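Local coordinates for protein bacillaene synthase decarboxylase PksI (Bacillus subtilis, PDB 4Q1K) that catalyses the decarboxylation of a carrier-tethered 3-methylglutaconyl group to 3-methylcrotonyl during synthesis of the polyketide antibiotic bacillaene, working as a homotrimer of the enoyl-CoA hydratase/isomerase family, at residues 89-94 with 257-262; 97-102 with 244-249; 154-159 with 250-255; 161-166 with 236-241. The protein carries 1 engineered substitution. All coordinates share one frame; numbering follows the deposited sequence.

Interaction 1: residues 89-94 with 257-262; sequences GLLRIQ and EVKSRI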
loop_
_atom_site.group_PDB
_atom_site.type_symbol
_atom_site.label_atom_id
_atom_site.label_comp_id
_atom_site.label_asym_id
_atom_site.label_seq_id
_atom_site.Cartn_x
_atom_site.Cartn_y
_atom_site.Cartn_z
ATOM N N GLY B 89 12.503 21.451 23.684
ATOM C CA GLY B 89 11.101 21.046 23.458
ATOM C C GLY B 89 10.802 19.643 23.918
ATOM O O GLY B 89 9.755 19.379 24.556
ATOM N N LEU B 90 11.659 18.708 23.544
ATOM C CA LEU B 90 11.399 17.311 23.944
ATOM C C LEU B 90 11.535 17.124 25.455
ATOM O O LEU B 90 10.770 16.363 26.077
ATOM C CB LEU B 90 12.390 16.357 23.230
ATOM C CG LEU B 90 12.180 16.362 21.687
ATOM C CD1 LEU B 90 13.300 15.513 21.167
ATOM C CD2 LEU B 90 10.813 15.813 21.317
ATOM N N LEU B 91 12.478 17.844 26.066
ATOM C CA LEU B 91 12.721 17.674 27.508
ATOM C C LEU B 91 11.514 18.234 28.289
ATOM O O LEU B 91 11.204 17.764 29.380
ATOM C CB LEU B 91 14.000 18.475 27.957
ATOM C CG LEU B 91 15.273 17.741 27.538
ATOM C CD1 LEU B 91 16.558 18.546 27.626
ATOM C CD2 LEU B 91 15.345 16.433 28.352
ATOM N N ARG B 92 10.882 19.244 27.699
ATOM C CA ARG B 92 9.714 19.887 28.274
ATOM C C ARG B 92 8.560 18.902 28.327
ATOM O O ARG B 92 7.860 18.816 29.336
ATOM C CB ARG B 92 9.320 21.118 27.457
ATOM C CG ARG B 92 10.363 22.225 27.461
ATOM C CD ARG B 92 10.129 23.199 28.603
ATOM N NE ARG B 92 9.010 24.098 28.336
ATOM C CZ ARG B 92 8.966 24.955 27.322
ATOM N NH1 ARG B 92 9.981 25.033 26.472
ATOM N NH2 ARG B 92 7.906 25.735 27.155
ATOM N N ILE B 93 8.358 18.153 27.246
ATOM C CA ILE B 93 7.299 17.145 27.269
ATOM C C ILE B 93 7.689 16.020 28.269
ATOM O O ILE B 93 6.826 15.473 28.972
ATOM C CB ILE B 93 7.077 16.489 25.854
ATOM C CG1 ILE B 93 6.708 17.564 24.794
ATOM C CG2 ILE B 93 6.000 15.417 25.989
ATOM C CD1 ILE B 93 6.579 16.979 23.325
ATOM N N GLN B 94 8.980 15.661 28.341
ATOM C CA GLN B 94 9.381 14.561 29.249
ATOM C C GLN B 94 9.024 14.991 30.687
ATOM O O GLN B 94 8.481 14.187 31.464
ATOM C CB GLN B 94 10.866 14.230 29.077
ATOM C CG GLN B 94 11.383 13.004 29.831
ATOM C CD GLN B 94 11.628 13.200 31.312
ATOM O OE1 GLN B 94 11.780 14.341 31.777
ATOM N NE2 GLN B 94 11.575 12.094 32.076
ATOM N N GLU B 257 14.572 7.451 32.043
ATOM C CA GLU B 257 15.497 7.081 30.988
ATOM C C GLU B 257 15.222 7.831 29.679
ATOM O O GLU B 257 16.119 7.934 28.804
ATOM C CB GLU B 257 15.533 5.585 30.795
ATOM C CG GLU B 257 14.330 5.037 30.115
ATOM C CD GLU B 257 14.615 3.641 29.617
ATOM O OE1 GLU B 257 13.829 2.781 30.027
ATOM O OE2 GLU B 257 15.622 3.422 28.872
ATOM N N VAL B 258 14.036 8.414 29.558
ATOM C CA VAL B 258 13.726 9.226 28.331
ATOM C C VAL B 258 14.563 10.520 28.415
ATOM O O VAL B 258 15.209 10.936 27.441
ATOM C CB VAL B 258 12.214 9.544 28.220
ATOM C CG1 VAL B 258 11.970 10.603 27.141
ATOM C CG2 VAL B 258 11.462 8.251 27.850
ATOM N N LYS B 259 14.604 11.125 29.615
ATOM C CA LYS B 259 15.440 12.301 29.839
ATOM C C LYS B 259 16.886 11.979 29.489
ATOM O O LYS B 259 17.586 12.764 28.849
ATOM C CB LYS B 259 15.275 12.748 31.343
ATOM C CG LYS B 259 16.021 14.021 31.700
ATOM C CD LYS B 259 15.811 14.296 33.188
ATOM C CE LYS B 259 16.527 15.567 33.597
ATOM N NZ LYS B 259 16.160 16.026 34.989
ATOM N N SER B 260 17.382 10.841 29.966
ATOM C CA SER B 260 18.773 10.456 29.715
ATOM C C SER B 260 19.033 10.311 28.231
ATOM O O SER B 260 20.073 10.734 27.757
ATOM C CB SER B 260 19.082 9.080 30.323
ATOM O OG SER B 260 18.967 9.205 31.706
ATOM N N ARG B 261 18.121 9.641 27.531
ATOM C CA ARG B 261 18.331 9.484 26.046
ATOM C C ARG B 261 18.268 10.807 25.268
ATOM O O ARG B 261 19.014 11.004 24.328
ATOM C CB ARG B 261 17.340 8.483 25.438
ATOM C CG ARG B 261 17.526 7.074 26.003
ATOM C CD ARG B 261 16.251 6.300 25.730
ATOM N NE ARG B 261 16.303 4.923 26.234
ATOM C CZ ARG B 261 16.496 3.869 25.465
ATOM N NH1 ARG B 261 16.583 4.034 24.126
ATOM N NH2 ARG B 261 16.546 2.628 26.030
ATOM N N ILE B 262 17.336 11.685 25.631
ATOM C CA ILE B 262 17.274 12.983 24.950
ATOM C C ILE B 262 18.552 13.742 25.200
ATOM O O ILE B 262 19.083 14.388 24.310
ATOM C CB ILE B 262 16.074 13.844 25.415
ATOM C CG1 ILE B 262 14.750 13.136 25.085
ATOM C CG2 ILE B 262 16.114 15.256 24.855
ATOM C CD1 ILE B 262 13.535 13.822 25.710
#

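Interaction 2: residues 97-102 with 244-249; sequences LTKFTD and QELMMH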
loop_
_atom_site.group_PDB
_atom_site.type_symbol
_atom_site.label_atom_id
_atom_site.label_comp_id
_atom_site.label_asym_id
_atom_site.label_seq_id
_atom_site.Cartn_x
_atom_site.Cartn_y
_atom_site.Cartn_z
ATOM N N LEU B 97 5.762 19.307 31.291
ATOM C CA LEU B 97 5.335 20.746 31.183
ATOM C C LEU B 97 4.436 21.054 29.931
ATOM O O LEU B 97 3.594 21.976 29.915
ATOM C CB LEU B 97 6.589 21.640 31.169
ATOM C CG LEU B 97 7.475 21.588 32.393
ATOM C CD1 LEU B 97 8.811 22.194 32.045
ATOM C CD2 LEU B 97 6.762 22.478 33.437
ATOM N N THR B 98 4.589 20.265 28.876
ATOM C CA THR B 98 3.934 20.547 27.616
ATOM C C THR B 98 3.601 19.182 27.009
ATOM O O THR B 98 4.085 18.136 27.492
ATOM C CB THR B 98 4.924 21.273 26.648
ATOM O OG1 THR B 98 6.093 20.457 26.431
ATOM C CG2 THR B 98 5.408 22.618 27.219
ATOM N N LYS B 99 2.718 19.196 26.018
ATOM C CA LYS B 99 2.345 18.009 25.247
ATOM C C LYS B 99 2.529 18.353 23.753
ATOM O O LYS B 99 2.548 19.555 23.383
ATOM C CB LYS B 99 0.911 17.580 25.524
ATOM C CG LYS B 99 0.405 17.718 26.940
ATOM C CD LYS B 99 -0.917 16.980 27.099
ATOM C CE LYS B 99 -1.971 17.489 26.134
ATOM N NZ LYS B 99 -2.430 18.878 26.440
ATOM N N PHE B 100 2.679 17.331 22.894
ATOM C CA PHE B 100 2.998 17.618 21.465
ATOM C C PHE B 100 1.868 18.341 20.761
ATOM O O PHE B 100 2.085 19.031 19.779
ATOM C CB PHE B 100 3.414 16.298 20.722
ATOM C CG PHE B 100 2.248 15.438 20.258
ATOM C CD1 PHE B 100 1.548 15.771 19.115
ATOM C CD2 PHE B 100 1.928 14.214 20.896
ATOM C CE1 PHE B 100 0.489 14.936 18.669
ATOM C CE2 PHE B 100 0.913 13.391 20.435
ATOM C CZ PHE B 100 0.155 13.767 19.332
ATOM N N THR B 101 0.647 18.191 21.273
ATOM C CA THR B 101 -0.507 18.871 20.699
ATOM C C THR B 101 -0.572 20.380 21.079
ATOM O O THR B 101 -1.427 21.058 20.527
ATOM C CB THR B 101 -1.830 18.205 21.126
ATOM O OG1 THR B 101 -1.789 18.004 22.537
ATOM C CG2 THR B 101 -2.001 16.879 20.504
ATOM N N ASP B 102 0.339 20.907 21.917
ATOM C CA ASP B 102 0.263 22.296 22.385
ATOM C C ASP B 102 0.320 23.290 21.233
ATOM O O ASP B 102 -0.431 24.271 21.187
ATOM C CB ASP B 102 1.313 22.614 23.458
ATOM C CG ASP B 102 0.951 22.012 24.827
ATOM O OD1 ASP B 102 -0.183 21.526 25.041
ATOM O OD2 ASP B 102 1.814 22.008 25.687
ATOM N N GLN B 244 -4.975 8.662 20.954
ATOM C CA GLN B 244 -4.197 7.452 21.252
ATOM C C GLN B 244 -2.692 7.705 21.464
ATOM O O GLN B 244 -2.073 7.164 22.374
ATOM C CB GLN B 244 -4.428 6.436 20.132
ATOM C CG GLN B 244 -5.851 6.006 20.170
ATOM C CD GLN B 244 -6.249 5.194 18.982
ATOM O OE1 GLN B 244 -5.669 5.245 17.882
ATOM N NE2 GLN B 244 -7.298 4.465 19.177
ATOM N N GLU B 245 -2.096 8.534 20.608
ATOM C CA GLU B 245 -0.679 8.838 20.776
ATOM C C GLU B 245 -0.405 9.626 22.064
ATOM O O GLU B 245 0.651 9.453 22.693
ATOM C CB GLU B 245 -0.251 9.682 19.602
ATOM C CG GLU B 245 -0.140 8.794 18.339
ATOM C CD GLU B 245 0.314 9.561 17.122
ATOM O OE1 GLU B 245 0.507 10.750 17.200
ATOM O OE2 GLU B 245 0.459 8.967 16.014
ATOM N N LEU B 246 -1.337 10.506 22.431
ATOM C CA LEU B 246 -1.198 11.221 23.722
ATOM C C LEU B 246 -1.233 10.198 24.872
ATOM O O LEU B 246 -0.438 10.322 25.781
ATOM C CB LEU B 246 -2.312 12.297 23.921
ATOM C CG LEU B 246 -2.137 13.604 23.138
ATOM C CD1 LEU B 246 -3.369 14.506 23.245
ATOM C CD2 LEU B 246 -0.869 14.326 23.619
ATOM N N MET B 247 -2.107 9.201 24.779
ATOM C CA MET B 247 -2.163 8.135 25.771
ATOM C C MET B 247 -0.832 7.392 25.862
ATOM O O MET B 247 -0.343 7.116 26.957
ATOM C CB MET B 247 -3.292 7.156 25.442
ATOM C CG MET B 247 -4.672 7.638 25.857
ATOM S SD MET B 247 -5.933 6.360 25.698
ATOM C CE MET B 247 -5.494 5.646 24.114
ATOM N N MET B 248 -0.248 7.069 24.710
ATOM C CA MET B 248 1.032 6.353 24.681
ATOM C C MET B 248 2.153 7.223 25.262
ATOM O O MET B 248 3.066 6.702 25.936
ATOM C CB MET B 248 1.352 5.834 23.246
ATOM C CG MET B 248 0.385 4.741 22.797
ATOM S SD MET B 248 1.045 3.955 21.276
ATOM C CE MET B 248 0.758 5.313 20.118
ATOM N N HIS B 249 2.073 8.530 25.054
ATOM C CA HIS B 249 3.079 9.447 25.585
ATOM C C HIS B 249 2.926 9.413 27.115
ATOM O O HIS B 249 3.923 9.474 27.859
ATOM C CB HIS B 249 2.838 10.865 25.095
ATOM C CG HIS B 249 3.531 11.195 23.792
ATOM N ND1 HIS B 249 4.229 10.263 23.051
ATOM C CD2 HIS B 249 3.689 12.367 23.155
ATOM C CE1 HIS B 249 4.735 10.837 21.967
ATOM N NE2 HIS B 249 4.442 12.119 22.018
#

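Interaction 3: residues 154-159 with 250-255; sequences GFTPGM and EATFHH. Engineered in segment 250-255: Ala251 (natural residue Lys).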
loop_
_atom_site.group_PDB
_atom_site.type_symbol
_atom_site.label_atom_id
_atom_site.label_comp_id
_atom_site.label_asym_id
_atom_site.label_seq_id
_atom_site.Cartn_x
_atom_site.Cartn_y
_atom_site.Cartn_z
ATOM N N GLY B 154 13.200 6.660 23.474
ATOM C CA GLY B 154 12.509 5.887 24.493
ATOM C C GLY B 154 11.051 6.070 24.524
ATOM O O GLY B 154 10.369 5.385 25.278
ATOM N N PHE B 155 10.526 6.984 23.685
ATOM C CA PHE B 155 9.080 7.282 23.786
ATOM C C PHE B 155 8.415 6.950 22.462
ATOM O O PHE B 155 9.078 6.864 21.402
ATOM C CB PHE B 155 8.785 8.761 24.207
ATOM C CG PHE B 155 9.338 9.837 23.253
ATOM C CD1 PHE B 155 8.615 10.264 22.139
ATOM C CD2 PHE B 155 10.574 10.460 23.519
ATOM C CE1 PHE B 155 9.167 11.228 21.270
ATOM C CE2 PHE B 155 11.098 11.478 22.678
ATOM C CZ PHE B 155 10.396 11.817 21.525
ATOM N N THR B 156 7.115 6.755 22.505
ATOM C CA THR B 156 6.361 6.397 21.282
ATOM C C THR B 156 6.147 7.585 20.317
ATOM O O THR B 156 6.220 8.726 20.735
ATOM C CB THR B 156 5.026 5.808 21.703
ATOM O OG1 THR B 156 4.374 6.700 22.644
ATOM C CG2 THR B 156 5.272 4.380 22.348
ATOM N N PRO B 157 5.938 7.307 19.018
ATOM C CA PRO B 157 5.857 8.411 18.054
ATOM C C PRO B 157 4.615 9.283 18.362
ATOM O O PRO B 157 3.509 8.749 18.589
ATOM C CB PRO B 157 5.723 7.677 16.712
ATOM C CG PRO B 157 6.405 6.330 16.926
ATOM C CD PRO B 157 6.019 5.994 18.366
ATOM N N GLY B 158 4.770 10.610 18.303
ATOM C CA GLY B 158 3.578 11.502 18.373
ATOM C C GLY B 158 3.383 12.217 17.038
ATOM O O GLY B 158 3.749 11.669 15.981
ATOM N N MET B 159 2.814 13.417 17.069
ATOM C CA MET B 159 2.631 14.213 15.856
ATOM C C MET B 159 1.918 13.455 14.734
ATOM O O MET B 159 2.158 13.706 13.553
ATOM C CB MET B 159 3.979 14.738 15.355
ATOM C CG MET B 159 4.849 15.348 16.442
ATOM S SD MET B 159 4.629 17.131 16.590
ATOM C CE MET B 159 5.746 17.718 15.318
ATOM N N GLU B 250 1.670 9.368 27.557
ATOM C CA GLU B 250 1.432 9.263 29.066
ATOM C C GLU B 250 2.125 8.053 29.642
ATOM O O GLU B 250 2.752 8.080 30.723
ATOM C CB GLU B 250 -0.095 9.197 29.316
ATOM C CG GLU B 250 -0.491 8.649 30.661
ATOM C CD GLU B 250 -0.789 9.792 31.578
ATOM O OE1 GLU B 250 -1.984 9.986 31.902
ATOM O OE2 GLU B 250 0.164 10.533 31.910
ATOM N N ALA B 251 2.103 6.968 28.906
ATOM C CA ALA B 251 2.672 5.760 29.411
ATOM C C ALA B 251 4.207 5.623 29.174
ATOM O O ALA B 251 4.834 4.762 29.762
ATOM C CB ALA B 251 1.940 4.607 28.764
ATOM N N THR B 252 4.802 6.406 28.255
ATOM C CA THR B 252 6.218 6.200 27.895
ATOM C C THR B 252 7.136 7.436 28.083
ATOM O O THR B 252 8.369 7.268 28.191
ATOM C CB THR B 252 6.369 5.606 26.407
ATOM O OG1 THR B 252 5.903 6.557 25.435
ATOM C CG2 THR B 252 5.514 4.368 26.273
ATOM N N PHE B 253 6.608 8.633 27.966
ATOM C CA PHE B 253 7.455 9.810 27.863
ATOM C C PHE B 253 8.083 10.228 29.195
ATOM O O PHE B 253 9.065 10.890 29.235
ATOM C CB PHE B 253 6.683 11.001 27.270
ATOM C CG PHE B 253 7.441 11.808 26.253
ATOM C CD1 PHE B 253 6.890 12.060 25.026
ATOM C CD2 PHE B 253 8.671 12.330 26.519
ATOM C CE1 PHE B 253 7.548 12.798 24.091
ATOM C CE2 PHE B 253 9.333 13.071 25.585
ATOM C CZ PHE B 253 8.767 13.323 24.370
ATOM N N HIS B 254 7.474 9.861 30.284
ATOM C CA HIS B 254 7.871 10.524 31.508
ATOM C C HIS B 254 8.840 9.732 32.330
ATOM O O HIS B 254 9.008 9.931 33.507
ATOM C CB HIS B 254 6.642 10.965 32.263
ATOM C CG HIS B 254 5.691 11.781 31.429
ATOM N ND1 HIS B 254 6.020 12.943 30.901
ATOM C CD2 HIS B 254 4.416 11.536 31.040
ATOM C CE1 HIS B 254 5.004 13.418 30.214
ATOM N NE2 HIS B 254 4.021 12.560 30.304
ATOM N N HIS B 255 9.531 8.837 31.685
ATOM C CA HIS B 255 10.389 7.980 32.430
ATOM C C HIS B 255 11.731 8.592 32.496
ATOM O O HIS B 255 12.157 9.220 31.568
ATOM C CB HIS B 255 10.493 6.635 31.799
ATOM C CG HIS B 255 9.262 5.829 31.900
ATOM N ND1 HIS B 255 8.879 5.277 33.015
ATOM C CD2 HIS B 255 8.349 5.463 30.953
ATOM C CE1 HIS B 255 7.769 4.589 32.809
ATOM N NE2 HIS B 255 7.447 4.704 31.544
HETATM O O HOH W 1 10.047 5.117 28.169
#

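Interaction 4: residues 161-166 with 236-241; sequences ATFIVP and DQLPRV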
loop_
_atom_site.group_PDB
_atom_site.type_symbol
_atom_site.label_atom_id
_atom_site.label_comp_id
_atom_site.label_asym_id
_atom_site.label_seq_id
_atom_site.Cartn_x
_atom_site.Cartn_y
_atom_site.Cartn_z
ATOM N N ALA B 161 2.347 10.623 13.719
ATOM C CA ALA B 161 3.265 9.772 12.960
ATOM C C ALA B 161 2.630 8.387 12.819
ATOM O O ALA B 161 2.813 7.724 11.777
ATOM C CB ALA B 161 4.583 9.680 13.719
ATOM N N THR B 162 1.928 7.871 13.860
ATOM C CA THR B 162 1.471 6.438 13.692
ATOM C C THR B 162 0.279 6.323 12.765
ATOM O O THR B 162 -0.093 5.215 12.339
ATOM C CB THR B 162 1.058 5.821 15.083
ATOM O OG1 THR B 162 -0.117 6.537 15.585
ATOM C CG2 THR B 162 2.220 6.009 16.096
ATOM N N PHE B 163 -0.296 7.451 12.361
ATOM C CA PHE B 163 -1.392 7.392 11.369
ATOM C C PHE B 163 -0.788 7.716 9.977
ATOM O O PHE B 163 -1.017 6.984 9.001
ATOM C CB PHE B 163 -2.403 8.467 11.769
ATOM C CG PHE B 163 -3.466 8.666 10.722
ATOM C CD1 PHE B 163 -4.424 7.683 10.549
ATOM C CD2 PHE B 163 -3.430 9.765 9.858
ATOM C CE1 PHE B 163 -5.438 7.834 9.593
ATOM C CE2 PHE B 163 -4.403 9.875 8.846
ATOM C CZ PHE B 163 -5.406 8.887 8.716
ATOM N N ILE B 164 0.025 8.804 9.872
ATOM C CA ILE B 164 0.416 9.300 8.518
ATOM C C ILE B 164 1.527 8.468 7.893
ATOM O O ILE B 164 1.620 8.350 6.657
ATOM C CB ILE B 164 0.731 10.812 8.554
ATOM C CG1 ILE B 164 0.620 11.461 7.122
ATOM C CG2 ILE B 164 2.116 11.004 9.132
ATOM C CD1 ILE B 164 -0.759 11.369 6.449
ATOM N N VAL B 165 2.370 7.865 8.727
ATOM C CA VAL B 165 3.421 7.012 8.145
ATOM C C VAL B 165 2.847 5.739 7.410
ATOM O O VAL B 165 3.194 5.539 6.280
ATOM C CB VAL B 165 4.590 6.749 9.175
ATOM C CG1 VAL B 165 5.653 5.803 8.507
ATOM C CG2 VAL B 165 5.247 8.102 9.656
ATOM N N PRO B 166 1.987 4.932 8.055
ATOM C CA PRO B 166 1.343 3.837 7.350
ATOM C C PRO B 166 0.506 4.400 6.180
ATOM O O PRO B 166 0.418 3.782 5.137
ATOM C CB PRO B 166 0.431 3.191 8.400
ATOM C CG PRO B 166 0.871 3.723 9.764
ATOM C CD PRO B 166 1.639 5.010 9.502
ATOM N N ASP B 236 -11.026 13.146 9.151
ATOM C CA ASP B 236 -11.942 12.471 10.024
ATOM C C ASP B 236 -11.249 11.589 11.057
ATOM O O ASP B 236 -11.685 11.546 12.191
ATOM C CB ASP B 236 -12.896 11.637 9.186
ATOM C CG ASP B 236 -13.917 10.892 10.036
ATOM O OD1 ASP B 236 -14.692 11.534 10.790
ATOM O OD2 ASP B 236 -13.916 9.637 9.986
ATOM N N GLN B 237 -10.216 10.848 10.628
ATOM C CA GLN B 237 -9.579 9.809 11.445
ATOM C C GLN B 237 -8.458 10.299 12.332
ATOM O O GLN B 237 -8.213 9.660 13.384
ATOM C CB GLN B 237 -9.116 8.655 10.604
ATOM C CG GLN B 237 -10.276 7.871 9.942
ATOM C CD GLN B 237 -9.732 6.904 8.893
ATOM O OE1 GLN B 237 -8.633 6.391 9.041
ATOM N NE2 GLN B 237 -10.423 6.732 7.811
ATOM N N LEU B 238 -7.843 11.444 12.006
ATOM C CA LEU B 238 -6.680 11.873 12.714
ATOM C C LEU B 238 -6.884 12.228 14.242
ATOM O O LEU B 238 -6.034 11.849 15.098
ATOM C CB LEU B 238 -6.000 13.012 11.927
ATOM C CG LEU B 238 -4.704 13.534 12.593
ATOM C CD1 LEU B 238 -3.620 12.417 12.705
ATOM C CD2 LEU B 238 -4.248 14.710 11.765
ATOM N N PRO B 239 -8.002 12.910 14.608
ATOM C CA PRO B 239 -8.160 13.289 16.028
ATOM C C PRO B 239 -8.088 12.084 16.961
ATOM O O PRO B 239 -7.440 12.140 18.010
ATOM C CB PRO B 239 -9.612 13.818 16.079
ATOM C CG PRO B 239 -9.851 14.434 14.707
ATOM C CD PRO B 239 -9.047 13.544 13.756
ATOM N N ARG B 240 -8.692 10.968 16.572
ATOM C CA ARG B 240 -8.680 9.857 17.488
ATOM C C ARG B 240 -7.296 9.249 17.647
ATOM O O ARG B 240 -6.968 8.757 18.716
ATOM C CB ARG B 240 -9.636 8.820 16.933
ATOM C CG ARG B 240 -9.743 7.580 17.774
ATOM C CD ARG B 240 -10.582 6.497 17.053
ATOM N NE ARG B 240 -10.480 5.173 17.698
ATOM C CZ ARG B 240 -10.954 4.877 18.917
ATOM N NH1 ARG B 240 -11.580 5.803 19.643
ATOM N NH2 ARG B 240 -10.793 3.657 19.428
ATOM N N VAL B 241 -6.490 9.214 16.562
ATOM C CA VAL B 241 -5.138 8.746 16.647
ATOM C C VAL B 241 -4.291 9.661 17.481
ATOM O O VAL B 241 -3.517 9.184 18.255
ATOM C CB VAL B 241 -4.522 8.384 15.214
ATOM C CG1 VAL B 241 -3.121 7.796 15.410
ATOM C CG2 VAL B 241 -5.429 7.351 14.564
#

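Interaction 1: residues 89-94 with 257-262
Apolar packing carries most of this contact, and Ile262 is its hub. Its CD1 reaches Leu90 CB at 3.7 Å, while the other branch, CG2, lies 3.8 Å from Leu91 CG. Leu91 and Ile262 run alongside each other in opposite senses, the leucine resting along the isoleucine's flank. The two helical segments run almost exactly antiparallel, at 174°, with their axes 9.8 Å apart.

The amide-bearing chain of Gln94 makes the second patch. Its CG is anti to the backbone N (chi1 -173°) and packs 3.7 Å from Val258 CG1; a bend at chi2 then lays the amide across the root of Lys259, with Gln94 CD 3.7 Å from Lys259 CB. Beyond that root the extended lysine carries its amine off past the contact.

Among the polar bonds, Gln94 NE2 is hydrogen-bonded to His255 O, just ahead of the second helix. On the far side of that helix, facing the second subunit, Arg261 NE and NH2 both hold Glu257 OE2 through bent bonds, and Arg261 NH2 also meets Glu217 O of the second subunit.

The arrangement is an antiparallel helix pair in which the C-terminal helix of this crotonase-family chain packs on helix 87-94.

Interaction 2: residues 97-102 with 244-249
The carboxylate of Glu245 is held through both oxygens, OE1 by Gly160 N and OE2 by Thr162 OG1, and the ring of Phe100 approaches it obliquely, with Phe100 CZ 3.7 Å from Glu245 OE1. Ring and carboxylate planes stand 55° apart.

Phe100 is the loop's main contribution. With chi1 at 82° its CG sits between the backbone N and the carbonyl carbon, which sends the ring toward the helix. There Phe100 CE2 touches Leu246 CD2 at 3.8 Å. Next to it comes the imidazole of His249, the active-site residue, whose plane is turned 81° from that of Phe100, with the ring centroids 5.3 Å apart. The loop after helix 87-94 thus closes over the long helix 220-252 of the crotonase-like fold where that helix carries the catalytic histidine.

Leu246 also packs against Thr101: their methyl ends meet head-on, Leu246 CD1 lying 3.9 Å from Thr101 CG2. Lys99 CB skirts the same leucine at 4.2 Å from Leu246 CD2. Within the loop, Asp102 OD2 accepts a hydrogen bond from Lys99 N at 3.0 Å, from above the carboxylate plane, tying off the turn that presents Phe100.

Interaction 3: residues 154-159 with 250-255
The C-terminal end of helix 220-252, just past the active-site residue His249, meets the loop that leads from strand 145-147 into helix 161-169, and the rings of Phe155 and Phe253 stack where the two parts join. The stack is face-to-face, centroids 3.8 Å apart and planes inclined by only 12°. The rings lie side by side and point the same way; Phe253 CZ sits over the centre of the Phe155 ring, and Phe155 CG over the centre of the Phe253 ring. Phe155 also sets its CB over the face of Phe253, 4.0 Å from that ring's centroid, as a CH-pi contact. Phe155 CD1 comes within 3.4 Å of Phe253 CE1, and Phe155 CE2 as near to Phe253 CZ.

Polar links run alongside the stack. Thr156 N donates to Thr252 OG1 over 3.2 Å, nearly straight at 164°. That hydroxyl is also hydrogen-bonded to Met248 O, one turn back in the helix. A water bridges the two backbones, donating to Gly154 O at 2.9 Å and to Thr252 O at 2.7 Å. Gly154 has a positive phi of 100°, a value that glycine readily adopts.

Phe253 meets His249 edge-to-face and touches Ile93 and Gln94 of helix 87-94. Phe155 packs on Leu90 of the same helix, both phenylalanines rest on Val258 of helix 256-265, and Ser222 of the second subunit covers Thr156 and Thr252.

Interaction 4: residues 161-166 with 236-241
Two helical segments approach at 139° between their N-to-C directions, with axes 9.6 Å apart, and come nearest in backbone at Phe163 and Val241, whose CA atoms are 6.6 Å from each other. Both are kinked at a proline: Pro166 and Pro239 have no backbone N-H to give, so the usual bond to the preceding turn is missing there, and Arg240 N does not make it either.

Phe163 does most of the packing. A chi1 of 171° turns the ring away from its own backbone nitrogen and out across the gap to the long helix. At the root, Phe163 CB lies 3.8 Å from Val241 CG1, the two side chains crossing at about a right angle. Leu238 reaches the ring obliquely, its CD1 3.9 Å from Phe163 CD2. Toward the far end, Gln237 OE1 comes to the ring edge, near its plane, 3.5 Å from Phe163 CE1; the amide is turned 81° from the ring. Back at the root of the ring, Val241 CG1 also lies 3.3 Å from Thr162 OG1, although this hydroxyl has its polar partners elsewhere, Glu245 and His229 of the second subunit.

Ile164 and Leu238 both touch Phe134, and Phe163 and Ile164 lean on Leu234 of the long helix. The contact is helix-on-helix core packing within the crotonase-like fold, joining helix 161-169 to the middle of helix 220-252 beside the subunit interface.

From the N terminus, helix 87-94 comes first and closes the widest loop, interaction 1, against the C-terminal helix 256-265; the other three contacts fall within that span. The loop 97-102 then pairs with 244-249 in interaction 2. Loop 154-159 meets 250-255 in interaction 3, so interactions 2 and 3 cross along the chain, while interaction 4, between 161-166 and 236-241, closes the shortest loop and lies within both. Along helix 220-252 come 236-241, 244-249 and then 250-255, the last running past its end; they tie it to the loops and helix packed against it. Gln94 O bonded to His254 ND1 couples interactions 1 and 3, and Glu245 couples 2 and 4.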